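Local coordinates for pullulanase (Klebsiella oxytoca, PDB 2YOC), which hydrolyses alpha-1,6-glucosidic bonds in pullulan and probably in related dextrins, and is exported by a type 2 secretion system, at residues 369-374 against 564-569; 375-380 against 474-479; 468-473 against 554-559. All blocks are in the same frame, centred on the assembly; numbering follows the deposited sequence.

Contact 1 of 3, residues 369-374 against 564-569; sequences AHSLST and EGTTRI. With SO4 (sulfate ion), chain O.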
loop_
_atom_site.group_PDB
_atom_site.type_symbol
_atom_site.label_atom_id
_atom_site.label_comp_id
_atom_site.label_asym_id
_atom_site.label_seq_id
_atom_site.Cartn_x
_atom_site.Cartn_y
_atom_site.Cartn_z
ATOM N N ALA B 369 -5.928 9.369 -53.986
ATOM C CA ALA B 369 -7.087 9.952 -54.689
ATOM C C ALA B 369 -7.672 11.054 -53.834
ATOM O O ALA B 369 -7.723 10.900 -52.607
ATOM C CB ALA B 369 -8.158 8.888 -54.934
ATOM N N HIS B 370 -8.076 12.168 -54.450
ATOM C CA HIS B 370 -8.672 13.288 -53.709
ATOM C C HIS B 370 -10.122 13.524 -54.098
ATOM O O HIS B 370 -10.816 14.267 -53.408
ATOM C CB HIS B 370 -7.821 14.574 -53.789
ATOM C CG HIS B 370 -6.492 14.474 -53.108
ATOM N ND1 HIS B 370 -6.342 13.789 -51.911
ATOM C CD2 HIS B 370 -5.292 14.986 -53.475
ATOM C CE1 HIS B 370 -5.050 13.875 -51.612
ATOM N NE2 HIS B 370 -4.380 14.595 -52.518
ATOM N N SER B 371 -10.561 12.883 -55.191
ATOM C CA SER B 371 -11.921 12.874 -55.741
ATOM C C SER B 371 -12.143 11.494 -56.389
ATOM O O SER B 371 -11.181 10.912 -56.891
ATOM C CB SER B 371 -12.099 13.978 -56.783
ATOM O OG SER B 371 -13.433 14.098 -57.264
ATOM N N LEU B 372 -13.393 10.964 -56.365
ATOM C CA LEU B 372 -13.743 9.649 -56.941
ATOM C C LEU B 372 -15.070 9.646 -57.727
ATOM O O LEU B 372 -15.840 10.602 -57.640
ATOM C CB LEU B 372 -13.855 8.590 -55.830
ATOM C CG LEU B 372 -12.731 8.427 -54.807
ATOM C CD1 LEU B 372 -13.311 8.085 -53.455
ATOM C CD2 LEU B 372 -11.755 7.333 -55.235
ATOM N N SER B 373 -15.357 8.537 -58.455
ATOM C CA SER B 373 -16.631 8.277 -59.158
ATOM C C SER B 373 -17.579 7.618 -58.112
ATOM O O SER B 373 -17.156 7.412 -56.967
ATOM C CB SER B 373 -16.398 7.306 -60.310
ATOM O OG SER B 373 -16.023 6.032 -59.814
ATOM N N THR B 374 -18.833 7.262 -58.494
ATOM C CA THR B 374 -19.783 6.612 -57.571
ATOM C C THR B 374 -19.228 5.255 -57.116
ATOM O O THR B 374 -18.708 4.492 -57.941
ATOM C CB THR B 374 -21.181 6.501 -58.205
ATOM O OG1 THR B 374 -21.609 7.792 -58.615
ATOM C CG2 THR B 374 -22.224 5.903 -57.264
ATOM N N GLU B 564 -21.185 11.054 -57.842
ATOM C CA GLU B 564 -20.393 10.955 -59.057
ATOM C C GLU B 564 -19.626 12.254 -59.266
ATOM O O GLU B 564 -20.211 13.274 -59.655
ATOM C CB GLU B 564 -21.286 10.611 -60.261
ATOM C CG GLU B 564 -20.538 10.415 -61.569
ATOM C CD GLU B 564 -19.684 9.166 -61.748
ATOM O OE1 GLU B 564 -19.679 8.266 -60.869
ATOM O OE2 GLU B 564 -19.014 9.099 -62.804
ATOM N N GLY B 565 -18.334 12.201 -58.974
ATOM C CA GLY B 565 -17.460 13.335 -59.177
ATOM C C GLY B 565 -17.191 14.179 -57.965
ATOM O O GLY B 565 -17.233 13.704 -56.823
ATOM N N THR B 566 -16.877 15.448 -58.242
ATOM C CA THR B 566 -16.469 16.477 -57.283
ATOM C C THR B 566 -17.567 17.028 -56.404
ATOM O O THR B 566 -17.243 17.595 -55.360
ATOM C CB THR B 566 -15.706 17.594 -57.989
ATOM O OG1 THR B 566 -16.596 18.325 -58.850
ATOM C CG2 THR B 566 -14.501 17.077 -58.749
ATOM N N THR B 567 -18.855 16.871 -56.789
ATOM C CA THR B 567 -19.978 17.383 -55.981
ATOM C C THR B 567 -19.767 17.222 -54.450
ATOM O O THR B 567 -19.979 18.184 -53.706
ATOM C CB THR B 567 -21.324 16.889 -56.528
ATOM O OG1 THR B 567 -21.670 17.719 -57.631
ATOM C CG2 THR B 567 -22.440 16.941 -55.510
ATOM N N ARG B 568 -19.294 16.044 -54.009
ATOM C CA ARG B 568 -19.068 15.794 -52.601
ATOM C C ARG B 568 -18.127 16.846 -51.899
ATOM O O ARG B 568 -18.447 17.322 -50.788
ATOM C CB ARG B 568 -18.691 14.317 -52.352
ATOM C CG ARG B 568 -17.321 13.895 -52.878
ATOM C CD ARG B 568 -17.006 12.440 -52.590
ATOM N NE ARG B 568 -17.600 11.507 -53.553
ATOM C CZ ARG B 568 -17.264 10.222 -53.639
ATOM N NH1 ARG B 568 -16.346 9.714 -52.834
ATOM N NH2 ARG B 568 -17.841 9.438 -54.537
ATOM N N ILE B 569 -17.016 17.251 -52.589
ATOM C CA ILE B 569 -16.037 18.242 -52.116
ATOM C C ILE B 569 -16.697 19.575 -51.823
ATOM O O ILE B 569 -16.496 20.093 -50.727
ATOM C CB ILE B 569 -14.852 18.400 -53.091
ATOM C CG1 ILE B 569 -14.147 17.059 -53.290
ATOM C CG2 ILE B 569 -13.863 19.504 -52.613
ATOM C CD1 ILE B 569 -13.533 16.927 -54.565
HETATM S S SO4 O . -17.526 17.124 -62.042
HETATM O O1 SO4 O . -17.336 15.670 -61.823
HETATM O O2 SO4 O . -16.276 17.832 -61.704
HETATM O O3 SO4 O . -18.599 17.635 -61.145
HETATM O O4 SO4 O . -17.885 17.394 -63.451
#

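Contact 2 of 3, residues 375-380 against 474-479; sequences NSEYSQ and NEFSDK. With CA (calcium ion), chain K; SO4 (sulfate ion), chain O.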
loop_
_atom_site.group_PDB
_atom_site.type_symbol
_atom_site.label_atom_id
_atom_site.label_comp_id
_atom_site.label_asym_id
_atom_site.label_seq_id
_atom_site.Cartn_x
_atom_site.Cartn_y
_atom_site.Cartn_z
ATOM N N ASN B 375 -19.319 4.989 -55.797
ATOM C CA ASN B 375 -18.850 3.777 -55.117
ATOM C C ASN B 375 -17.318 3.539 -55.220
ATOM O O ASN B 375 -16.827 2.402 -55.082
ATOM C CB ASN B 375 -19.723 2.539 -55.423
ATOM C CG ASN B 375 -19.944 1.597 -54.244
ATOM O OD1 ASN B 375 -20.061 2.008 -53.082
ATOM N ND2 ASN B 375 -20.005 0.305 -54.519
ATOM N N SER B 376 -16.569 4.662 -55.435
ATOM C CA SER B 376 -15.112 4.748 -55.471
ATOM C C SER B 376 -14.455 3.810 -56.490
ATOM O O SER B 376 -13.318 3.374 -56.299
ATOM C CB SER B 376 -14.556 4.552 -54.060
ATOM O OG SER B 376 -15.400 5.176 -53.100
ATOM N N GLU B 377 -15.169 3.530 -57.591
ATOM C CA GLU B 377 -14.694 2.623 -58.646
ATOM C C GLU B 377 -13.510 3.186 -59.415
ATOM O O GLU B 377 -12.646 2.413 -59.848
ATOM C CB GLU B 377 -15.809 2.255 -59.626
ATOM C CG GLU B 377 -16.958 1.486 -59.003
ATOM C CD GLU B 377 -18.116 1.229 -59.947
ATOM O OE1 GLU B 377 -18.160 1.868 -61.024
ATOM O OE2 GLU B 377 -18.988 0.398 -59.602
ATOM N N TYR B 378 -13.496 4.520 -59.627
ATOM C CA TYR B 378 -12.435 5.225 -60.355
ATOM C C TYR B 378 -12.002 6.458 -59.582
ATOM O O TYR B 378 -12.844 7.176 -59.018
ATOM C CB TYR B 378 -12.900 5.679 -61.754
ATOM C CG TYR B 378 -13.419 4.588 -62.664
ATOM C CD1 TYR B 378 -14.733 4.134 -62.561
ATOM C CD2 TYR B 378 -12.634 4.084 -63.698
ATOM C CE1 TYR B 378 -15.226 3.147 -63.412
ATOM C CE2 TYR B 378 -13.135 3.139 -64.593
ATOM C CZ TYR B 378 -14.428 2.661 -64.441
ATOM O OH TYR B 378 -14.914 1.693 -65.299
ATOM N N SER B 379 -10.688 6.741 -59.604
ATOM C CA SER B 379 -10.157 7.968 -59.005
ATOM C C SER B 379 -10.425 9.105 -60.038
ATOM O O SER B 379 -10.556 8.835 -61.237
ATOM C CB SER B 379 -8.660 7.838 -58.752
ATOM O OG SER B 379 -8.308 6.713 -57.973
ATOM N N GLN B 380 -10.538 10.346 -59.571
ATOM C CA GLN B 380 -10.731 11.497 -60.439
ATOM C C GLN B 380 -9.589 12.501 -60.259
ATOM O O GLN B 380 -9.167 12.745 -59.129
ATOM C CB GLN B 380 -12.059 12.180 -60.113
ATOM C CG GLN B 380 -12.601 12.994 -61.283
ATOM C CD GLN B 380 -13.811 13.813 -60.923
ATOM O OE1 GLN B 380 -14.238 13.886 -59.759
ATOM N NE2 GLN B 380 -14.358 14.491 -61.912
ATOM N N ASN B 474 -23.300 1.202 -50.125
ATOM C CA ASN B 474 -23.332 1.263 -51.574
ATOM C C ASN B 474 -23.772 2.664 -51.967
ATOM O O ASN B 474 -24.843 3.124 -51.540
ATOM C CB ASN B 474 -24.272 0.211 -52.144
ATOM C CG ASN B 474 -24.053 -0.067 -53.617
ATOM O OD1 ASN B 474 -24.001 0.831 -54.454
ATOM N ND2 ASN B 474 -23.942 -1.328 -53.972
ATOM N N GLU B 475 -22.906 3.362 -52.731
ATOM C CA GLU B 475 -23.129 4.747 -53.177
ATOM C C GLU B 475 -24.090 4.837 -54.345
ATOM O O GLU B 475 -24.522 5.935 -54.698
ATOM C CB GLU B 475 -21.808 5.495 -53.457
ATOM C CG GLU B 475 -20.827 5.470 -52.298
ATOM C CD GLU B 475 -19.742 6.519 -52.313
ATOM O OE1 GLU B 475 -19.062 6.702 -53.348
ATOM O OE2 GLU B 475 -19.502 7.088 -51.230
ATOM N N PHE B 476 -24.449 3.685 -54.925
ATOM C CA PHE B 476 -25.452 3.605 -55.989
ATOM C C PHE B 476 -26.804 3.597 -55.290
ATOM O O PHE B 476 -27.057 2.717 -54.453
ATOM C CB PHE B 476 -25.256 2.340 -56.849
ATOM C CG PHE B 476 -23.991 2.369 -57.676
ATOM C CD1 PHE B 476 -23.901 3.166 -58.813
ATOM C CD2 PHE B 476 -22.883 1.606 -57.315
ATOM C CE1 PHE B 476 -22.728 3.191 -59.582
ATOM C CE2 PHE B 476 -21.714 1.624 -58.093
ATOM C CZ PHE B 476 -21.644 2.419 -59.216
ATOM N N SER B 477 -27.626 4.623 -55.556
ATOM C CA SER B 477 -28.923 4.807 -54.901
ATOM C C SER B 477 -29.816 3.559 -55.006
ATOM O O SER B 477 -30.316 3.043 -53.999
ATOM C CB SER B 477 -29.633 6.051 -55.442
ATOM O OG SER B 477 -30.237 5.857 -56.717
ATOM N N ASP B 478 -29.930 3.044 -56.233
ATOM C CA ASP B 478 -30.727 1.896 -56.611
ATOM C C ASP B 478 -30.243 0.515 -56.170
ATOM O O ASP B 478 -30.887 -0.477 -56.472
ATOM C CB ASP B 478 -31.106 2.030 -58.076
ATOM C CG ASP B 478 -32.091 3.208 -58.242
ATOM O OD1 ASP B 478 -32.223 4.037 -57.292
ATOM O OD2 ASP B 478 -32.775 3.268 -59.273
ATOM N N LYS B 479 -29.162 0.446 -55.400
ATOM C CA LYS B 479 -28.738 -0.831 -54.849
ATOM C C LYS B 479 -28.940 -0.762 -53.316
ATOM O O LYS B 479 -28.489 -1.627 -52.554
ATOM C CB LYS B 479 -27.286 -1.140 -55.235
ATOM C CG LYS B 479 -27.058 -1.525 -56.704
ATOM C CD LYS B 479 -25.622 -2.023 -56.924
ATOM C CE LYS B 479 -25.274 -3.422 -56.436
ATOM N NZ LYS B 479 -23.797 -3.587 -56.213
HETATM CA CA CA K . -17.814 5.131 -50.254
HETATM S S SO4 O . -17.526 17.124 -62.042
HETATM O O1 SO4 O . -17.336 15.670 -61.823
HETATM O O2 SO4 O . -16.276 17.832 -61.704
HETATM O O3 SO4 O . -18.599 17.635 -61.145
HETATM O O4 SO4 O . -17.885 17.394 -63.451
#

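Contact 3 of 3, residues 468-473 against 554-559; sequences FDLATV and VPEGSY. With CA (calcium ion), chain K.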
loop_
_atom_site.group_PDB
_atom_site.type_symbol
_atom_site.label_atom_id
_atom_site.label_comp_id
_atom_site.label_asym_id
_atom_site.label_seq_id
_atom_site.Cartn_x
_atom_site.Cartn_y
_atom_site.Cartn_z
ATOM N N PHE B 468 -14.753 10.397 -44.216
ATOM C CA PHE B 468 -13.792 10.100 -45.274
ATOM C C PHE B 468 -14.465 9.002 -46.165
ATOM O O PHE B 468 -15.595 8.584 -45.889
ATOM C CB PHE B 468 -12.449 9.617 -44.688
ATOM C CG PHE B 468 -12.564 8.467 -43.722
ATOM C CD1 PHE B 468 -12.639 7.162 -44.179
ATOM C CD2 PHE B 468 -12.602 8.689 -42.349
ATOM C CE1 PHE B 468 -12.778 6.095 -43.280
ATOM C CE2 PHE B 468 -12.738 7.626 -41.449
ATOM C CZ PHE B 468 -12.815 6.336 -41.919
ATOM N N ASP B 469 -13.778 8.496 -47.183
ATOM C CA ASP B 469 -14.424 7.476 -48.000
ATOM C C ASP B 469 -14.569 6.071 -47.367
ATOM O O ASP B 469 -13.624 5.274 -47.367
ATOM C CB ASP B 469 -13.906 7.465 -49.446
ATOM C CG ASP B 469 -14.517 6.367 -50.290
ATOM O OD1 ASP B 469 -15.761 6.176 -50.211
ATOM O OD2 ASP B 469 -13.758 5.698 -51.030
ATOM N N LEU B 470 -15.782 5.783 -46.833
ATOM C CA LEU B 470 -16.082 4.476 -46.242
ATOM C C LEU B 470 -16.447 3.518 -47.318
ATOM O O LEU B 470 -16.865 3.930 -48.399
ATOM C CB LEU B 470 -17.139 4.487 -45.122
ATOM C CG LEU B 470 -18.228 5.540 -45.190
ATOM C CD1 LEU B 470 -19.584 4.953 -44.888
ATOM C CD2 LEU B 470 -17.924 6.695 -44.256
ATOM N N ALA B 471 -16.238 2.242 -47.045
ATOM C CA ALA B 471 -16.478 1.147 -47.964
ATOM C C ALA B 471 -17.867 0.519 -47.812
ATOM O O ALA B 471 -18.453 0.075 -48.802
ATOM C CB ALA B 471 -15.403 0.085 -47.753
ATOM N N THR B 472 -18.389 0.513 -46.577
ATOM C CA THR B 472 -19.606 -0.160 -46.099
ATOM C C THR B 472 -21.012 0.410 -46.417
ATOM O O THR B 472 -21.992 0.023 -45.760
ATOM C CB THR B 472 -19.406 -0.578 -44.644
ATOM O OG1 THR B 472 -18.880 0.532 -43.898
ATOM C CG2 THR B 472 -18.474 -1.768 -44.527
ATOM N N VAL B 473 -21.133 1.274 -47.430
ATOM C CA VAL B 473 -22.439 1.755 -47.887
ATOM C C VAL B 473 -22.353 1.849 -49.410
ATOM O O VAL B 473 -21.426 2.481 -49.930
ATOM C CB VAL B 473 -22.950 3.067 -47.227
ATOM C CG1 VAL B 473 -24.172 3.631 -47.948
ATOM C CG2 VAL B 473 -23.261 2.872 -45.750
ATOM N N VAL B 554 -10.613 11.344 -49.319
ATOM C CA VAL B 554 -11.768 11.756 -50.111
ATOM C C VAL B 554 -12.962 11.724 -49.170
ATOM O O VAL B 554 -13.085 10.771 -48.383
ATOM C CB VAL B 554 -12.062 10.871 -51.353
ATOM C CG1 VAL B 554 -13.107 11.519 -52.252
ATOM C CG2 VAL B 554 -10.811 10.564 -52.151
ATOM N N PRO B 555 -13.891 12.693 -49.253
ATOM C CA PRO B 555 -15.104 12.601 -48.428
ATOM C C PRO B 555 -15.953 11.410 -48.855
ATOM O O PRO B 555 -15.839 10.959 -50.001
ATOM C CB PRO B 555 -15.872 13.877 -48.779
ATOM C CG PRO B 555 -14.870 14.785 -49.388
ATOM C CD PRO B 555 -13.894 13.906 -50.083
ATOM N N GLU B 556 -16.826 10.921 -47.955
ATOM C CA GLU B 556 -17.777 9.866 -48.288
ATOM C C GLU B 556 -18.816 10.431 -49.318
ATOM O O GLU B 556 -19.285 11.563 -49.177
ATOM C CB GLU B 556 -18.471 9.355 -47.015
ATOM C CG GLU B 556 -19.658 8.420 -47.250
ATOM C CD GLU B 556 -19.439 7.157 -48.066
ATOM O OE1 GLU B 556 -18.280 6.778 -48.368
ATOM O OE2 GLU B 556 -20.462 6.503 -48.352
ATOM N N GLY B 557 -19.139 9.649 -50.338
ATOM C CA GLY B 557 -20.075 10.077 -51.374
ATOM C C GLY B 557 -21.543 9.886 -51.068
ATOM O O GLY B 557 -22.376 10.563 -51.667
ATOM N N SER B 558 -21.883 8.952 -50.160
ATOM C CA SER B 558 -23.287 8.680 -49.826
ATOM C C SER B 558 -23.906 9.807 -49.011
ATOM O O SER B 558 -25.121 9.954 -49.032
ATOM C CB SER B 558 -23.454 7.337 -49.128
ATOM O OG SER B 558 -22.780 7.327 -47.880
ATOM N N TYR B 559 -23.078 10.623 -48.335
ATOM C CA TYR B 559 -23.532 11.775 -47.565
ATOM C C TYR B 559 -23.692 13.008 -48.489
ATOM O O TYR B 559 -24.110 14.089 -48.031
ATOM C CB TYR B 559 -22.587 12.060 -46.372
ATOM C CG TYR B 559 -22.425 10.936 -45.366
ATOM C CD1 TYR B 559 -23.518 10.180 -44.948
ATOM C CD2 TYR B 559 -21.200 10.689 -44.762
ATOM C CE1 TYR B 559 -23.380 9.158 -44.006
ATOM C CE2 TYR B 559 -21.053 9.687 -43.802
ATOM C CZ TYR B 559 -22.144 8.911 -43.437
ATOM O OH TYR B 559 -22.007 7.922 -42.496
HETATM CA CA CA K . -17.814 5.131 -50.254
#

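Contact 1 of 3, residues 369-374 against 564-569
Ser373 and Glu564 bring the two backbones together, with their CA atoms 4.6 Å apart, and Gly565 N donates to Leu372 O at 3.2 Å. Segment 369-374 carries the short, weakly bonded strand 371-372. Segment 564-569 is a loop that runs into helix 567-582.

Glu564 makes the main polar grip. Its CG lies anti to the backbone N (chi1 -177°), and a bend at chi2 (72°) turns the carboxylate back across Thr374 at about a right angle. Thr374 N meets Glu564 OE1 nearly along the C-O axis, at 2.7 Å. Thr374 OG1 donates to the same oxygen at 3.0 Å, on the anti lone pair of Glu564 OE1. Two donors therefore hold this one oxygen. The other, OE2, forms a salt bridge with Lys315, so the carboxylate is fixed at both ends.

Arg568 bends at chi3 and crosses Leu372. Its NH1 lies against Leu372 CD1 at 3.5 Å, while Leu372 O sits over one face of the guanidinium. Pro563 O and Pro555 O accept from NH2 and NH1, which fixes the rotation of the group. Farther along, Ile569 CD1 packs on Ser371 CB at 4.0 Å. Ser371 OG is engaged by Gln380 and touches Thr566 CG2. The Thr566 hydroxyl turns to a sulfate ion, probably from the crystallisation liquor, with OG1 2.9 Å from sulfate O2.

The contact is mostly buried. It joins the edge of the antiparallel sheet that includes strands 344-353 and 379-380 to a helix leading into barrel strand 586-591. This is the seam between an accessory beta domain and the (beta/alpha)8 barrel, as expected for a pullulanase of the alpha-amylase family.

Contact 2 of 3, residues 375-380 against 474-479
Asn375 and Glu475 form the tight part of the contact, each using its backbone N toward the side chain of the other. Glu475 N donates to Asn375 OD1 at 3.2 Å, with an N-H...O angle of 165°. The donor sits above the amide carbonyl plane rather than on a lone pair. The return bond, Asn375 N to Glu475 OE1 at 3.0 Å, is weak. Glu475 CG lies anti to its carbonyl carbon (chi1 -54°), and the chain runs extended from there past Asn375. This brings Glu475 OE2 to a calcium ion at 2.8 Å. Ser376 OG bonds to Asp469 OD2, a second-shell link to the same site.

The amide of Asn375 is also stacked on that of Asn474, with planes 7° apart and Asn375 ND2 4.0 Å from Asn474 OD1. Asn474 OD1 is held in turn by Phe476 N at 2.9 Å, in plane and on a lone pair.

The other side is looser and more open to solvent. Asn375 CB touches Phe476 CE2 at 3.5 Å. The exposed Glu377 crosses Phe476 at about a right angle, and its OE2 only lies against the ring edge, 3.3 Å from Phe476 CE2.

Asn474 opens an Asx turn that has the calcium ligand Glu475 as its middle residue. Asp469, Leu470 and Glu556 complete the protein ligands of this calcium site.

Contact 3 of 3, residues 468-473 against 554-559
Phe468 and Pro555 form an antiparallel, non-hydrogen-bonded beta bridge, with CA atoms 4.2 Å apart and side chains diverging. One residue on, Glu556 reaches across to the other segment. Its CB lies beside the carbonyl of Phe468, 3.2 Å from Phe468 O. CG is anti to the backbone N (chi1 170°) and packs on Leu470, 3.8 Å from Leu470 CG. A bend at chi2 (57°) then turns CD over the same leucine, whose side chain crosses the glutamate at about a right angle.

At the tip the two oxygens part company. Glu556 OE1 binds the calcium ion at 2.5 Å and takes a weak bond from Leu470 N at 3.1 Å. Glu556 OE2 turns back to its own segment. There it accepts from Ser558 OG on its anti lone pair, and weakly from Ser558 N. Ser558 in turn touches Val473, whose CG1 is 4.0 Å from Ser558 OG.

Segment 468-473 gives the metal two more ligands. Asp469 OD1 binds it at 2.3 Å and Leu470 O at 2.4 Å. The carboxylates of Asp469 and Glu556 are nearly coplanar, 11° apart. His551 ND1 is a second-shell partner of Asp469 OD2, which should help steady OD1 on the metal. Glu475 adds a third carboxylate.

Three acidic groups crowd together in a largely buried place. The calcium ion probably offsets their mutual repulsion and so ties the two segments together, consistent with a structural rather than a catalytic metal.

The three contacts form one compact cluster, with centres about 9 to 10 Å apart. Contacts 1 and 2 begin on consecutive segments, 369-374 and 375-380, whose strands 371-372 and 379-380 are neighbours in one antiparallel sheet. Both also touch the same sulfate ion. The partners follow later in the chain, in the order 468-473, 474-479, 554-559 and 564-569. Contacts 2 and 3 alternate along the chain and meet at one calcium ion. Contact 1 meets contact 3 where the start of helix 567-582 lies against segment 554-559. Together they fasten the edge of the beta domain to loops and a helix of the catalytic barrel, with the calcium ion, bound by the later segments alone, close to the junction.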